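Local coordinates for protein transcriptional activator TenA-1 (Sulfolobus solfataricus P2, PDB 2QZC) that probably acts in thiamin metabolism as a TenA-like thiaminase, built on the all-helical heme oxygenase-like fold, at residues E17-Y22 and N190-S195; T116-Y121 and L131-P136; N109-A114 and V196-G201; H25-K30 and L38-Y43. One frame throughout, in Å; residues are numbered along the deposited sequence. Where two conformers were deposited one is given.

Contact 1: E17-Y22 and N190-S195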
# COMPACT_ATOMS: atom_id res chain seq x y z
N GLU A 17 -23.91 3.95 23.79
CA GLU A 17 -23.09 3.56 24.94
C GLU A 17 -21.89 2.67 24.61
O GLU A 17 -21.00 2.52 25.46
CB GLU A 17 -23.96 2.89 26.01
CG GLU A 17 -24.99 3.83 26.63
N LEU A 18 -21.84 2.09 23.41
CA LEU A 18 -20.70 1.24 23.06
C LEU A 18 -19.40 2.00 22.99
O LEU A 18 -18.35 1.42 23.23
CB LEU A 18 -20.93 0.54 21.71
CG LEU A 18 -22.04 -0.49 21.62
CD1 LEU A 18 -22.29 -0.94 20.15
CD2 LEU A 18 -21.73 -1.69 22.51
N TRP A 19 -19.43 3.28 22.63
CA TRP A 19 -18.20 4.04 22.48
C TRP A 19 -17.40 4.09 23.76
O TRP A 19 -16.21 3.78 23.76
CB TRP A 19 -18.42 5.43 21.89
CG TRP A 19 -17.11 6.07 21.49
CD1 TRP A 19 -16.49 7.11 22.11
CD2 TRP A 19 -16.26 5.69 20.39
NE1 TRP A 19 -15.31 7.42 21.47
CE2 TRP A 19 -15.16 6.59 20.39
CE3 TRP A 19 -16.33 4.72 19.38
CZ2 TRP A 19 -14.11 6.49 19.43
CZ3 TRP A 19 -15.31 4.66 18.44
CH2 TRP A 19 -14.23 5.51 18.46
N ASN A 20 -18.03 4.46 24.86
CA ASN A 20 -17.30 4.50 26.13
C ASN A 20 -16.96 3.10 26.65
O ASN A 20 -15.95 2.95 27.34
CB ASN A 20 -18.02 5.35 27.19
CG ASN A 20 -17.86 6.85 26.92
OD1 ASN A 20 -16.93 7.29 26.23
ND2 ASN A 20 -18.79 7.63 27.44
N LYS A 21 -17.76 2.09 26.31
CA LYS A 21 -17.39 0.70 26.67
C LYS A 21 -16.06 0.30 26.02
O LYS A 21 -15.33 -0.54 26.55
CB LYS A 21 -18.48 -0.30 26.31
CG LYS A 21 -19.70 -0.20 27.23
CD LYS A 21 -20.78 -1.17 26.88
CE LYS A 21 -21.95 -1.04 27.85
NZ LYS A 21 -22.94 -2.11 27.57
N TYR A 22 -15.76 0.90 24.86
CA TYR A 22 -14.50 0.71 24.14
C TYR A 22 -13.38 1.59 24.70
O TYR A 22 -12.37 1.08 25.20
CB TYR A 22 -14.75 0.97 22.63
CG TYR A 22 -13.54 1.18 21.73
CD1 TYR A 22 -12.34 0.53 21.95
CD2 TYR A 22 -13.64 1.99 20.59
CE1 TYR A 22 -11.25 0.73 21.12
CE2 TYR A 22 -12.56 2.17 19.73
CZ TYR A 22 -11.38 1.50 19.99
OH TYR A 22 -10.29 1.67 19.16
N ASN A 190 -23.68 0.44 10.72
CA ASN A 190 -23.73 -0.92 11.27
C ASN A 190 -22.38 -1.63 11.19
O ASN A 190 -22.03 -2.37 12.11
CB ASN A 190 -24.85 -1.71 10.63
CG ASN A 190 -26.23 -1.27 11.14
OD1 ASN A 190 -26.33 -0.68 12.22
ND2 ASN A 190 -27.27 -1.61 10.39
N ILE A 191 -21.60 -1.34 10.15
CA ILE A 191 -20.23 -1.87 10.02
C ILE A 191 -19.36 -1.28 11.14
O ILE A 191 -18.59 -1.99 11.81
CB ILE A 191 -19.63 -1.57 8.63
CG1 ILE A 191 -20.38 -2.36 7.56
CG2 ILE A 191 -18.12 -1.92 8.55
CD1 ILE A 191 -20.09 -1.92 6.11
N PHE A 192 -19.43 0.05 11.33
CA PHE A 192 -18.70 0.77 12.36
C PHE A 192 -19.05 0.19 13.74
O PHE A 192 -18.17 -0.06 14.58
CB PHE A 192 -19.05 2.26 12.28
CG PHE A 192 -18.23 3.18 13.13
CD1 PHE A 192 -18.63 3.48 14.43
CD2 PHE A 192 -17.10 3.83 12.62
CE1 PHE A 192 -17.91 4.37 15.21
CE2 PHE A 192 -16.39 4.74 13.39
CZ PHE A 192 -16.80 5.00 14.70
N ILE A 193 -20.35 -0.02 13.99
CA ILE A 193 -20.81 -0.61 15.28
C ILE A 193 -20.15 -1.99 15.50
O ILE A 193 -19.65 -2.26 16.59
CB ILE A 193 -22.36 -0.74 15.33
CG1 ILE A 193 -23.01 0.66 15.42
CG2 ILE A 193 -22.79 -1.65 16.50
CD1 ILE A 193 -24.52 0.67 15.18
N ASN A 194 -20.12 -2.82 14.46
CA ASN A 194 -19.48 -4.15 14.57
C ASN A 194 -18.01 -4.02 14.95
O ASN A 194 -17.53 -4.75 15.84
CB ASN A 194 -19.67 -5.05 13.35
CG ASN A 194 -20.99 -5.78 13.35
OD1 ASN A 194 -21.73 -5.75 14.36
ND2 ASN A 194 -21.32 -6.44 12.22
N SER A 195 -17.28 -3.09 14.32
CA SER A 195 -15.89 -2.87 14.70
C SER A 195 -15.72 -2.46 16.15
O SER A 195 -14.82 -2.94 16.86
CB SER A 195 -15.21 -1.89 13.76
OG SER A 195 -15.03 -2.47 12.48

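Contact 2: T116-Y121 and L131-P136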
# COMPACT_ATOMS: atom_id res chain seq x y z
N THR A 116 -10.18 -9.69 12.44
CA THR A 116 -9.35 -9.63 11.23
C THR A 116 -10.13 -10.07 9.99
O THR A 116 -10.00 -9.46 8.93
CB THR A 116 -8.03 -10.39 11.40
OG1 THR A 116 -8.30 -11.78 11.62
CG2 THR A 116 -7.15 -9.79 12.50
N ARG A 117 -10.92 -11.15 10.09
CA ARG A 117 -11.70 -11.60 8.93
C ARG A 117 -12.76 -10.58 8.52
O ARG A 117 -13.09 -10.46 7.32
CB ARG A 117 -12.24 -13.03 9.12
CG ARG A 117 -11.26 -14.10 8.70
CD ARG A 117 -9.91 -14.03 9.36
NE ARG A 117 -9.04 -15.11 8.91
CZ ARG A 117 -7.73 -15.15 9.15
NH1 ARG A 117 -7.11 -14.21 9.84
NH2 ARG A 117 -7.06 -16.20 8.71
N HIS A 118 -13.29 -9.84 9.49
CA HIS A 118 -14.24 -8.72 9.24
C HIS A 118 -13.57 -7.64 8.36
O HIS A 118 -14.12 -7.19 7.36
CB HIS A 118 -14.65 -8.17 10.63
CG HIS A 118 -15.38 -6.86 10.66
ND1 HIS A 118 -16.70 -6.70 10.30
CD2 HIS A 118 -14.97 -5.66 11.16
CE1 HIS A 118 -17.06 -5.45 10.57
NE2 HIS A 118 -16.04 -4.81 11.10
N LEU A 119 -12.34 -7.23 8.73
CA LEU A 119 -11.61 -6.21 7.93
C LEU A 119 -11.34 -6.73 6.52
O LEU A 119 -11.52 -5.99 5.57
CB LEU A 119 -10.30 -5.80 8.61
CG LEU A 119 -10.46 -5.13 9.97
CD1 LEU A 119 -9.06 -4.79 10.51
CD2 LEU A 119 -11.32 -3.86 9.88
N TYR A 120 -10.90 -7.99 6.39
CA TYR A 120 -10.67 -8.52 5.05
C TYR A 120 -11.94 -8.54 4.21
O TYR A 120 -11.88 -8.27 2.99
CB TYR A 120 -10.06 -9.94 5.10
CG TYR A 120 -8.58 -10.05 5.44
CD1 TYR A 120 -7.63 -9.60 4.55
CD2 TYR A 120 -8.13 -10.64 6.64
CE1 TYR A 120 -6.29 -9.77 4.81
CE2 TYR A 120 -6.79 -10.80 6.91
CZ TYR A 120 -5.86 -10.31 6.00
OH TYR A 120 -4.53 -10.50 6.27
N TYR A 121 -13.06 -8.92 4.81
CA TYR A 121 -14.32 -9.03 4.09
C TYR A 121 -14.65 -7.71 3.41
O TYR A 121 -14.92 -7.68 2.19
CB TYR A 121 -15.45 -9.49 5.04
CG TYR A 121 -16.81 -9.46 4.36
CD1 TYR A 121 -17.15 -10.45 3.48
CD2 TYR A 121 -17.72 -8.47 4.60
CE1 TYR A 121 -18.38 -10.44 2.80
CE2 TYR A 121 -18.96 -8.45 3.93
CZ TYR A 121 -19.28 -9.44 3.05
OH TYR A 121 -20.50 -9.42 2.39
N LEU A 131 -12.97 1.50 5.01
CA LEU A 131 -12.59 2.72 5.74
C LEU A 131 -13.44 2.92 6.98
O LEU A 131 -12.90 3.21 8.05
CB LEU A 131 -12.65 3.92 4.77
CG LEU A 131 -12.26 5.26 5.30
CD1 LEU A 131 -10.85 5.31 5.89
CD2 LEU A 131 -12.44 6.27 4.13
N VAL A 132 -14.75 2.73 6.86
CA VAL A 132 -15.63 2.83 8.00
C VAL A 132 -15.29 1.72 9.02
O VAL A 132 -15.23 1.99 10.24
CB VAL A 132 -17.11 2.85 7.60
CG1 VAL A 132 -18.05 2.74 8.77
CG2 VAL A 132 -17.39 4.15 6.79
N ALA A 133 -15.06 0.48 8.54
CA ALA A 133 -14.71 -0.62 9.45
C ALA A 133 -13.41 -0.42 10.20
O ALA A 133 -13.24 -0.93 11.29
CB ALA A 133 -14.66 -1.92 8.66
N TRP A 134 -12.48 0.30 9.59
CA TRP A 134 -11.14 0.55 10.10
C TRP A 134 -11.06 1.74 11.05
O TRP A 134 -10.15 1.82 11.87
CB TRP A 134 -10.24 0.80 8.87
CG TRP A 134 -8.78 0.93 9.10
CD1 TRP A 134 -8.02 0.18 9.94
CD2 TRP A 134 -7.89 1.83 8.43
NE1 TRP A 134 -6.69 0.55 9.82
CE2 TRP A 134 -6.58 1.56 8.91
CE3 TRP A 134 -8.07 2.83 7.47
CZ2 TRP A 134 -5.43 2.31 8.48
CZ3 TRP A 134 -6.94 3.55 7.02
CH2 TRP A 134 -5.66 3.27 7.52
N THR A 135 -12.02 2.66 10.99
CA THR A 135 -11.96 3.91 11.76
C THR A 135 -11.98 3.71 13.27
O THR A 135 -11.20 4.35 13.94
CB THR A 135 -13.02 4.89 11.26
OG1 THR A 135 -12.70 5.22 9.91
CG2 THR A 135 -12.97 6.18 12.09
N PRO A 136 -12.81 2.77 13.82
CA PRO A 136 -12.76 2.62 15.29
C PRO A 136 -11.40 2.28 15.87
O PRO A 136 -10.97 2.89 16.86
CB PRO A 136 -13.79 1.51 15.52
CG PRO A 136 -14.80 1.74 14.41
CD PRO A 136 -13.94 2.02 13.23

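Contact 3: N109-A114 and V196-G201. With IMD (imidazole), chain C.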
# COMPACT_ATOMS: atom_id res chain seq x y z
N ASN A 109 -6.88 -15.60 19.20
CA ASN A 109 -8.09 -15.88 19.95
C ASN A 109 -9.32 -15.67 19.01
O ASN A 109 -9.20 -15.14 17.89
CB ASN A 109 -8.19 -15.14 21.27
CG ASN A 109 -8.27 -13.63 21.15
OD1 ASN A 109 -8.87 -13.10 20.22
ND2 ASN A 109 -7.67 -12.92 22.13
N LEU A 110 -10.49 -16.14 19.43
CA LEU A 110 -11.66 -16.10 18.55
C LEU A 110 -12.00 -14.68 18.14
O LEU A 110 -12.30 -14.43 16.96
CB LEU A 110 -12.87 -16.74 19.26
CG LEU A 110 -14.21 -16.68 18.51
CD1 LEU A 110 -14.11 -17.29 17.14
CD2 LEU A 110 -15.33 -17.37 19.32
N ILE A 111 -11.97 -13.73 19.08
CA ILE A 111 -12.34 -12.37 18.74
C ILE A 111 -11.37 -11.74 17.73
O ILE A 111 -11.81 -11.09 16.78
CB ILE A 111 -12.41 -11.49 20.00
CG1 ILE A 111 -13.46 -12.00 20.97
CG2 ILE A 111 -12.76 -10.04 19.62
CD1 ILE A 111 -14.89 -12.01 20.43
N ASN A 112 -10.07 -11.96 17.91
CA ASN A 112 -9.07 -11.44 16.96
C ASN A 112 -9.26 -12.07 15.58
O ASN A 112 -9.20 -11.42 14.52
CB ASN A 112 -7.69 -11.72 17.53
CG ASN A 112 -6.57 -10.98 16.83
OD1 ASN A 112 -6.82 -10.11 15.99
ND2 ASN A 112 -5.32 -11.33 17.22
N TYR A 113 -9.50 -13.38 15.59
CA TYR A 113 -9.73 -14.08 14.31
C TYR A 113 -10.91 -13.46 13.57
O TYR A 113 -10.86 -13.07 12.40
CB TYR A 113 -9.95 -15.59 14.53
CG TYR A 113 -9.98 -16.31 13.19
CD1 TYR A 113 -8.81 -16.61 12.53
CD2 TYR A 113 -11.15 -16.63 12.57
CE1 TYR A 113 -8.80 -17.20 11.28
CE2 TYR A 113 -11.16 -17.23 11.29
CZ TYR A 113 -9.98 -17.53 10.67
OH TYR A 113 -9.97 -18.05 9.40
N ALA A 114 -12.03 -13.31 14.28
CA ALA A 114 -13.22 -12.73 13.69
C ALA A 114 -13.01 -11.29 13.21
O ALA A 114 -13.47 -10.90 12.12
CB ALA A 114 -14.38 -12.76 14.74
N VAL A 196 -16.62 -1.58 16.63
CA VAL A 196 -16.58 -1.18 18.04
C VAL A 196 -16.87 -2.39 18.95
O VAL A 196 -16.19 -2.59 19.97
CB VAL A 196 -17.54 0.01 18.34
CG1 VAL A 196 -17.56 0.31 19.86
CG2 VAL A 196 -17.13 1.24 17.53
N ARG A 197 -17.83 -3.23 18.58
CA ARG A 197 -18.09 -4.45 19.37
C ARG A 197 -16.84 -5.34 19.39
O ARG A 197 -16.50 -5.91 20.43
CB ARG A 197 -19.24 -5.26 18.83
CG ARG A 197 -20.61 -4.56 18.97
CD ARG A 197 -21.73 -5.51 18.52
NE ARG A 197 -23.04 -4.82 18.53
CZ ARG A 197 -23.79 -4.63 19.60
NH1 ARG A 197 -23.42 -5.00 20.80
NH2 ARG A 197 -24.96 -4.01 19.42
N PHE A 198 -16.12 -5.44 18.27
CA PHE A 198 -14.92 -6.26 18.25
C PHE A 198 -13.82 -5.66 19.13
O PHE A 198 -13.03 -6.41 19.72
CB PHE A 198 -14.41 -6.48 16.82
CG PHE A 198 -15.25 -7.39 15.99
CD1 PHE A 198 -15.42 -8.70 16.40
CD2 PHE A 198 -15.67 -7.05 14.72
CE1 PHE A 198 -16.16 -9.61 15.63
CE2 PHE A 198 -16.41 -7.90 13.96
CZ PHE A 198 -16.66 -9.19 14.39
N GLU A 199 -13.69 -4.34 19.17
CA GLU A 199 -12.70 -3.69 20.04
C GLU A 199 -12.97 -4.00 21.50
O GLU A 199 -12.06 -4.37 22.27
CB GLU A 199 -12.70 -2.18 19.81
CG GLU A 199 -12.08 -1.75 18.51
CD GLU A 199 -10.58 -1.97 18.45
OE1 GLU A 199 -9.93 -2.18 19.51
OE2 GLU A 199 -10.02 -1.92 17.32
N ILE A 200 -14.23 -3.86 21.91
CA ILE A 200 -14.63 -4.19 23.29
C ILE A 200 -14.27 -5.66 23.58
O ILE A 200 -13.65 -5.98 24.63
CB ILE A 200 -16.12 -3.94 23.50
CG1 ILE A 200 -16.44 -2.45 23.37
CG2 ILE A 200 -16.56 -4.45 24.89
CD1 ILE A 200 -17.94 -2.13 23.14
N GLY A 201 -14.64 -6.55 22.67
CA GLY A 201 -14.33 -7.96 22.80
C GLY A 201 -12.85 -8.25 22.84
O GLY A 201 -12.40 -9.17 23.53
N1 IMD C . -7.51 -3.08 17.70
C2 IMD C . -6.26 -2.66 17.65
N3 IMD C . -5.49 -3.68 17.96
C4 IMD C . -6.25 -4.76 18.16
C5 IMD C . -7.56 -4.38 17.99

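Contact 4: H25-K30 and L38-Y43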
# COMPACT_ATOMS: atom_id res chain seq x y z
N HIS A 25 -12.74 1.22 28.51
CA HIS A 25 -12.78 -0.18 28.94
C HIS A 25 -11.90 -0.41 30.19
O HIS A 25 -10.88 0.26 30.35
CB HIS A 25 -12.24 -1.08 27.80
CG HIS A 25 -12.57 -2.52 27.96
ND1 HIS A 25 -11.87 -3.39 28.78
CD2 HIS A 25 -13.52 -3.26 27.33
CE1 HIS A 25 -12.42 -4.59 28.68
NE2 HIS A 25 -13.43 -4.54 27.81
N GLU A 26 -12.31 -1.36 31.03
CA GLU A 26 -11.54 -1.80 32.20
C GLU A 26 -10.05 -1.96 31.88
O GLU A 26 -9.18 -1.53 32.65
CB GLU A 26 -12.10 -3.13 32.71
CG GLU A 26 -11.34 -3.76 33.89
CD GLU A 26 -11.96 -5.05 34.38
OE1 GLU A 26 -13.01 -5.49 33.87
OE2 GLU A 26 -11.34 -5.64 35.29
N PHE A 27 -9.73 -2.59 30.76
CA PHE A 27 -8.34 -2.81 30.34
C PHE A 27 -7.59 -1.48 30.30
O PHE A 27 -6.46 -1.38 30.77
CB PHE A 27 -8.32 -3.48 28.95
CG PHE A 27 -6.95 -3.90 28.47
CD1 PHE A 27 -6.05 -2.98 27.90
CD2 PHE A 27 -6.57 -5.23 28.50
CE1 PHE A 27 -4.81 -3.39 27.39
CE2 PHE A 27 -5.33 -5.64 28.00
CZ PHE A 27 -4.44 -4.71 27.46
N ILE A 28 -8.21 -0.47 29.68
CA ILE A 28 -7.63 0.87 29.56
C ILE A 28 -7.53 1.58 30.92
O ILE A 28 -6.50 2.23 31.19
CB ILE A 28 -8.45 1.72 28.57
CG1 ILE A 28 -8.24 1.13 27.17
CG2 ILE A 28 -8.11 3.23 28.66
CD1 ILE A 28 -9.34 1.59 26.19
N LEU A 29 -8.56 1.46 31.74
CA LEU A 29 -8.53 2.06 33.09
C LEU A 29 -7.39 1.47 33.90
O LEU A 29 -6.73 2.21 34.65
CB LEU A 29 -9.86 1.85 33.81
CG LEU A 29 -11.13 2.41 33.15
CD1 LEU A 29 -12.42 2.16 34.01
CD2 LEU A 29 -10.95 3.89 32.79
N LYS A 30 -7.12 0.17 33.75
CA LYS A 30 -6.03 -0.49 34.46
C LYS A 30 -4.67 -0.12 33.88
O LYS A 30 -3.67 -0.14 34.61
CB LYS A 30 -6.22 -1.99 34.56
CG LYS A 30 -7.47 -2.38 35.34
CD LYS A 30 -7.60 -3.86 35.57
CE LYS A 30 -6.67 -4.34 36.70
NZ LYS A 30 -6.93 -3.68 38.05
N LEU A 38 1.34 -7.16 33.91
CA LEU A 38 2.15 -7.25 32.70
C LEU A 38 1.93 -8.53 31.89
O LEU A 38 2.06 -8.47 30.65
CB LEU A 38 3.64 -6.96 32.96
CG LEU A 38 4.01 -5.51 33.30
CD1 LEU A 38 5.54 -5.50 33.54
CD2 LEU A 38 3.66 -4.49 32.22
N ASP A 39 1.58 -9.66 32.52
CA ASP A 39 1.29 -10.91 31.75
C ASP A 39 0.07 -10.73 30.83
O ASP A 39 0.03 -11.32 29.73
CB ASP A 39 1.12 -12.17 32.63
CG ASP A 39 -0.20 -12.19 33.44
OD1 ASP A 39 -0.40 -11.29 34.28
OD2 ASP A 39 -1.02 -13.13 33.27
N ILE A 40 -0.91 -9.94 31.29
CA ILE A 40 -2.10 -9.67 30.48
C ILE A 40 -1.71 -8.73 29.35
O ILE A 40 -2.15 -8.93 28.19
CB ILE A 40 -3.27 -9.15 31.31
CG1 ILE A 40 -3.80 -10.31 32.17
CG2 ILE A 40 -4.40 -8.56 30.43
CD1 ILE A 40 -4.91 -9.94 33.12
N PHE A 41 -0.90 -7.71 29.65
CA PHE A 41 -0.47 -6.82 28.58
C PHE A 41 0.36 -7.55 27.53
O PHE A 41 0.23 -7.29 26.32
CB PHE A 41 0.35 -5.65 29.14
CG PHE A 41 0.68 -4.61 28.11
CD1 PHE A 41 -0.33 -3.83 27.55
CD2 PHE A 41 1.99 -4.33 27.77
CE1 PHE A 41 -0.04 -2.85 26.63
CE2 PHE A 41 2.28 -3.34 26.84
CZ PHE A 41 1.25 -2.60 26.31
N ARG A 42 1.18 -8.52 27.95
CA ARG A 42 1.98 -9.31 27.03
C ARG A 42 1.07 -10.12 26.10
O ARG A 42 1.28 -10.13 24.89
CB ARG A 42 2.93 -10.23 27.79
CG ARG A 42 3.83 -10.99 26.91
CD ARG A 42 4.83 -11.87 27.67
NE ARG A 42 5.67 -12.60 26.71
CZ ARG A 42 5.40 -13.80 26.20
NH1 ARG A 42 4.32 -14.49 26.54
NH2 ARG A 42 6.26 -14.33 25.33
N TYR A 43 0.05 -10.75 26.67
CA TYR A 43 -0.93 -11.54 25.90
C TYR A 43 -1.55 -10.61 24.84
O TYR A 43 -1.66 -10.97 23.63
CB TYR A 43 -2.03 -12.05 26.82
CG TYR A 43 -3.16 -12.74 26.11
CD1 TYR A 43 -4.18 -12.02 25.49
CD2 TYR A 43 -3.21 -14.14 26.02
CE1 TYR A 43 -5.21 -12.66 24.84
CE2 TYR A 43 -4.26 -14.80 25.36
CZ TYR A 43 -5.26 -14.03 24.76
OH TYR A 43 -6.30 -14.64 24.11

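Contact 1: E17-Y22 and N190-S195
L18 reaches across with its CD1 methyl and lays it against CG2 of I193, 3.8 Å away. The two branched chains cross at about a right angle, so the touch is confined to these methyls. I193 keeps CG2 anti to its backbone N while CG1 runs beside that N, and the CG2 branch is the one that faces the leucine. A second apolar pair lies one residue after L18 and one before I193: CZ3 of W19 stands 4.0 Å from CZ of F192. The two side chains approach obliquely, and CZ3 and CZ are their nearest atoms. W19 has CG anti to the backbone N (chi1 -168°), which swings the six-membered part of the indole into the gap between the helices. That half of the indole is held from another side as well: CD2 of Y22 lies 3.8 Å above one of its faces, while W19 CZ3 meets the tyrosine ring at its edge and in its plane. No hydrogen bond joins the two segments, and only 124 Å² is buried, so this is a light apolar seam whose aromatic half is buried and whose aliphatic half is partly exposed. F192 also packs on V132, P136 and V15, and L18 also packs on V196 and I200, further along helix 186-208. Y22 ties its hydroxyl to the carbonyl O of P136 and its own carbonyl O to W203 NE1. In the heme oxygenase-like helical fold, the short helix 18-23 thus lies over the final helix 186-208, with helix 127-148 on the inner side of both.

Contact 2: T116-Y121 and L131-P136
In the helical hairpin of 110-125 and 127-148, H118 and L119 close on the methyl of A133. The short segments run antiparallel at 149° with their axes 9.6 Å apart, and A133 points its CB toward the partner helix. NE2 of H118 lies 4.0 Å from that CB. L119, its CG beside the backbone N (chi1 -63°), brings CD2 to 4.1 Å from the same CB and to 3.8 Å from A133 O, so the leucine methyl rests partly on backbone. One turn on, helix 127-148 is kinked at P136, whose N can give no helical bond. Just before the kink, T135 OG1 donates to L131 O at 2.7 Å, tilted 34° from the carbonyl plane, and reinforces a weak backbone bond to the same oxygen. The polar end of H118 is answered from helix 186-208: NE2 is hydrogen-bonded to S195 OG, which also bonds A133 O. Because a carbonyl can only accept, the serine hydroxyl probably spends its proton on A133 O and takes one from NE2, a short chain of hydrogen bonds that would satisfy buried polar atoms around an otherwise apolar contact.

Contact 3: N109-A114 and V196-G201
G201 offers bare backbone where I111 presses in: a CB there would sit only 3.3 Å from I111 CG2, closer than two carbons normally pack. That methyl instead rests 3.7 Å from G201 C and 3.6 Å from F198 O, held toward the partner helix because CG2 lies anti to the isoleucine's backbone N. One turn further along helix 110-125, A114 CB meets F198 CE1 at 3.7 Å, approaching the ring obliquely, and the phenylalanine goes on to meet the rings of H118 and Y115. Helices 110-125 and 186-208 pack here as an antiparallel pair of the heme oxygenase-like bundle; the segments 110-114 and 196-201 cross at -152°, their axes 9.5 Å apart. N109 caps the first helix, its OD1 accepting from N112 N at 2.8 Å. On another side of the second, E199 bends at chi2 (-69°) and presents OE2 to N1 of a bound imidazole, probably from the crystallisation liquor, 2.8 Å away at a fairly straight 163°. The same OE2 is hydrogen-bonded to Y115 OH, and D48 OD1 also binds the imidazole, a site consistent with the substrate pocket of TenA relatives. An alanine in place of E199 would probably leave imidazole N1 and the Y115 hydroxyl without their shared carboxylate.

Contact 4: H25-K30 and L38-Y43
Y43 OH is gripped by D210 O and N109 ND2, tying the Y43 side chain to D210 and N109 one turn beyond I40, which with F41 meets F27. The F27 ring enters between those two: CZ comes to the edge of the F41 ring, near its plane, 4.2 Å from CD1, while CE2 faces I40 CG2 at 3.9 Å in the conformer given. I40 was modelled in two conformers, which makes that methyl contact less certain. A CG anti to the backbone N (chi1 -174°) carries the F27 ring across to helix 38-63. Helix 26-32 and helix 38-63 are two consecutive helices joined by a short loop, within the heme oxygenase-like fold, and K30 and L36 share backbone hydrogen bonds where the loop closes. Further aromatic contacts surround the pair: F27 stacks on W203, and F41 meets Y156 edge-to-face. H25 caps the first helix, accepting from F27 N through ND1 at 3.0 Å. The bond is nearly straight (171°), with the donor only 5° out of the imidazole plane. Its NE2 is hydrogen-bonded to D204 OD1, consistent with the proton lying on that nitrogen.

Overall arrangement
Helix 186-208 runs through contacts 1 and 3, whose centres lie 11 Å apart, and Y22 CD1 packs 3.5 Å from E199 CB between them. Contact 2 shares helix 110-125 with contact 3, its centre also 11 Å away, and meets contact 1 where I191 CG2 packs 3.5 Å from A133 CB, beside the serine bond. Contact 4 lies on the opposite side of the chain's centre from contact 2, about 23 Å between centres, but only 15 Å from contact 3, where, besides the N109 to Y43 bond, I200 O packs 3.5 Å from H25 NE2. The imidazole site at E199 belongs to contact 3; Y22 of contact 1 thus packs on a residue of that probable pocket.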